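Local coordinates for putative spindle pole body component alp6 protein (Chaetomium thermophilum, PDB 6L7R), which probably takes part, as a GCP3-type member of the gamma-tubulin complex proteins, in binding gamma-tubulin and microtubule minus ends, at residues A[34-37]-A[38-42]. Residues are numbered along the deposited sequence; the frame is centred on the assembly and turned at random.
Sequences RRQA and VFDLV
Q36 and D40, one turn apart on helix 29-47, join side chain to side chain through a single hydrogen bond. Followed outward from CB, D40 first passes its own helix: CB lies 3.5 Å from Q36 O. CG comes next, 3.3 Å from Q36 O, set beside the backbone N and anti to the carbonyl carbon (chi1 -73°), which turns the carboxylate back toward the preceding turn. There OD1 takes the N-H of Q36 NE2 at 3.2 Å. The donor comes to its syn side, 29° out of the carboxylate plane, and the N-H...O angle is 150°. The same OD1 stands 3.1 Å from Q36 O, two acceptors close together with no hydrogen between them, a cost that the amide N-H probably helps to offset. OD2, the other branch, is 4.0 Å from Q36 O. Glutamine suits its place because its chain, bent at the second torsion, brings a donor over the turn; it also approaches the F39 ring obliquely, NE2 3.9 Å from F39 CD1. With D40 replaced by alanine, Q36 NE2 would probably lose this acceptor and its amide would be freer to turn.

All this sits on the regular i to i+4 bonding of an alpha-helix in the N-terminal, all-helical piece of the protein, with V38 N bound to R34 O at 2.9 Å and L41 N to A37 O at 3.1 Å. F39 points its ring to helix 6-20, meeting I13, D14 and N10, while V38 packs on I17; R35 NH1 bonds D14 O, its long chain reaching the backbone of that helix. An aromatic side chain of another protein's chain packs on Q36, as one does on D40.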
ATOM      1  N   ARG A  34      20.784   3.016   7.384  1.00 27.39           N
ATOM      2  CA  ARG A  34      19.962   2.407   6.347  1.00 21.16           C
ATOM      3  C   ARG A  34      18.519   2.909   6.411  1.00 23.67           C
ATOM      4  O   ARG A  34      17.935   3.266   5.382  1.00 24.87           O
ATOM      5  CB  ARG A  34      20.006   0.889   6.487  1.00 19.15           C
ATOM      6  CG  ARG A  34      21.408   0.318   6.335  1.00 25.27           C
ATOM      7  CD  ARG A  34      21.390  -1.206   6.409  1.00 29.00           C
ATOM      8  NE  ARG A  34      22.743  -1.741   6.291  1.00 32.21           N
ATOM      9  CZ  ARG A  34      23.282  -2.579   7.169  1.00 42.52           C
ATOM     10  NH1 ARG A  34      22.583  -3.002   8.213  1.00 49.54           N
ATOM     11  NH2 ARG A  34      24.514  -3.021   6.991  1.00 43.14           N
ATOM     12  N   ARG A  35      17.937   2.965   7.613  1.00 25.52           N
ATOM     13  CA  ARG A  35      16.564   3.460   7.736  1.00 26.50           C
ATOM     14  C   ARG A  35      16.430   4.885   7.198  1.00 28.07           C
ATOM     15  O   ARG A  35      15.459   5.205   6.502  1.00 25.25           O
ATOM     16  CB  ARG A  35      16.100   3.397   9.191  1.00 29.78           C
ATOM     17  CG  ARG A  35      14.778   4.136   9.421  1.00 32.23           C
ATOM     18  CD  ARG A  35      14.303   4.099  10.877  1.00 33.86           C
ATOM     19  NE  ARG A  35      14.024   2.734  11.307  1.00 34.47           N
ATOM     20  CZ  ARG A  35      12.843   2.132  11.176  1.00 37.92           C
ATOM     21  NH1 ARG A  35      11.819   2.773  10.619  1.00 32.88           N
ATOM     22  NH2 ARG A  35      12.689   0.876  11.590  1.00 35.03           N
ATOM     23  N   GLN A  36      17.395   5.760   7.503  1.00 25.89           N
ATOM     24  CA  GLN A  36      17.297   7.127   7.002  1.00 27.87           C
ATOM     25  C   GLN A  36      17.378   7.163   5.478  1.00 24.53           C
ATOM     26  O   GLN A  36      16.633   7.907   4.824  1.00 28.13           O
ATOM     27  CB  GLN A  36      18.392   7.998   7.620  1.00 32.54           C
ATOM     28  CG  GLN A  36      18.070   9.493   7.584  1.00 44.72           C
ATOM     29  CD  GLN A  36      16.715   9.818   8.205  1.00 50.54           C
ATOM     30  OE1 GLN A  36      16.463   9.499   9.365  1.00 54.48           O
ATOM     31  NE2 GLN A  36      15.838  10.451   7.430  1.00 45.49           N
ATOM     32  N   ALA A  37      18.280   6.365   4.894  1.00 22.59           N
ATOM     33  CA  ALA A  37      18.401   6.324   3.440  1.00 21.49           C
ATOM     34  C   ALA A  37      17.121   5.794   2.804  1.00 25.58           C
ATOM     35  O   ALA A  37      16.682   6.281   1.750  1.00 26.18           O
ATOM     36  CB  ALA A  37      19.596   5.451   3.042  1.00 21.67           C
ATOM     37  N   VAL A  38      16.518   4.787   3.426  1.00 20.83           N
ATOM     38  CA  VAL A  38      15.275   4.243   2.893  1.00 25.15           C
ATOM     39  C   VAL A  38      14.159   5.262   3.047  1.00 26.85           C
ATOM     40  O   VAL A  38      13.357   5.471   2.129  1.00 23.51           O
ATOM     41  CB  VAL A  38      14.931   2.912   3.586  1.00 26.17           C
ATOM     42  CG1 VAL A  38      13.598   2.392   3.089  1.00 23.33           C
ATOM     43  CG2 VAL A  38      16.011   1.886   3.316  1.00 25.96           C
ATOM     44  N   PHE A  39      14.113   5.934   4.197  1.00 23.79           N
ATOM     45  CA  PHE A  39      13.077   6.931   4.440  1.00 27.36           C
ATOM     46  C   PHE A  39      13.125   8.028   3.384  1.00 29.38           C
ATOM     47  O   PHE A  39      12.084   8.457   2.867  1.00 23.64           O
ATOM     48  CB  PHE A  39      13.245   7.518   5.842  1.00 20.39           C
ATOM     49  CG  PHE A  39      12.145   8.458   6.233  1.00 29.12           C
ATOM     50  CD1 PHE A  39      12.279   9.830   6.036  1.00 35.64           C
ATOM     51  CD2 PHE A  39      10.968   7.970   6.778  1.00 28.38           C
ATOM     52  CE1 PHE A  39      11.252  10.712   6.389  1.00 31.77           C
ATOM     53  CE2 PHE A  39       9.935   8.844   7.141  1.00 33.73           C
ATOM     54  CZ  PHE A  39      10.084  10.216   6.942  1.00 32.74           C
ATOM     55  N   ASP A  40      14.334   8.486   3.053  1.00 27.05           N
ATOM     56  CA  ASP A  40      14.503   9.552   2.074  1.00 25.07           C
ATOM     57  C   ASP A  40      14.076   9.092   0.690  1.00 28.17           C
ATOM     58  O   ASP A  40      13.478   9.862  -0.073  1.00 27.18           O
ATOM     59  CB  ASP A  40      15.963  10.017   2.060  1.00 26.86           C
ATOM     60  CG  ASP A  40      16.326  10.839   3.287  1.00 46.89           C
ATOM     61  OD1 ASP A  40      15.565  10.808   4.284  1.00 46.93           O
ATOM     62  OD2 ASP A  40      17.379  11.507   3.255  1.00 50.34           O
ATOM     63  N   LEU A  41      14.376   7.837   0.347  1.00 27.39           N
ATOM     64  CA  LEU A  41      13.902   7.276  -0.912  1.00 27.14           C
ATOM     65  C   LEU A  41      12.380   7.230  -0.953  1.00 22.41           C
ATOM     66  O   LEU A  41      11.764   7.613  -1.953  1.00 26.75           O
ATOM     67  CB  LEU A  41      14.468   5.878  -1.117  1.00 21.66           C
ATOM     68  CG  LEU A  41      13.924   5.182  -2.363  1.00 27.75           C
ATOM     69  CD1 LEU A  41      14.432   5.871  -3.617  1.00 33.75           C
ATOM     70  CD2 LEU A  41      14.299   3.712  -2.354  1.00 27.37           C
ATOM     71  N   VAL A  42      11.756   6.756   0.124  1.00 24.97           N
ATOM     72  CA  VAL A  42      10.295   6.671   0.126  1.00 25.88           C
ATOM     73  C   VAL A  42       9.696   8.054  -0.071  1.00 31.60           C
ATOM     74  O   VAL A  42       8.776   8.243  -0.875  1.00 27.29           O
ATOM     75  CB  VAL A  42       9.786   6.016   1.423  1.00 23.02           C
ATOM     76  CG1 VAL A  42       8.243   6.070   1.478  1.00 23.30           C
ATOM     77  CG2 VAL A  42      10.268   4.577   1.523  1.00 25.92           C
TER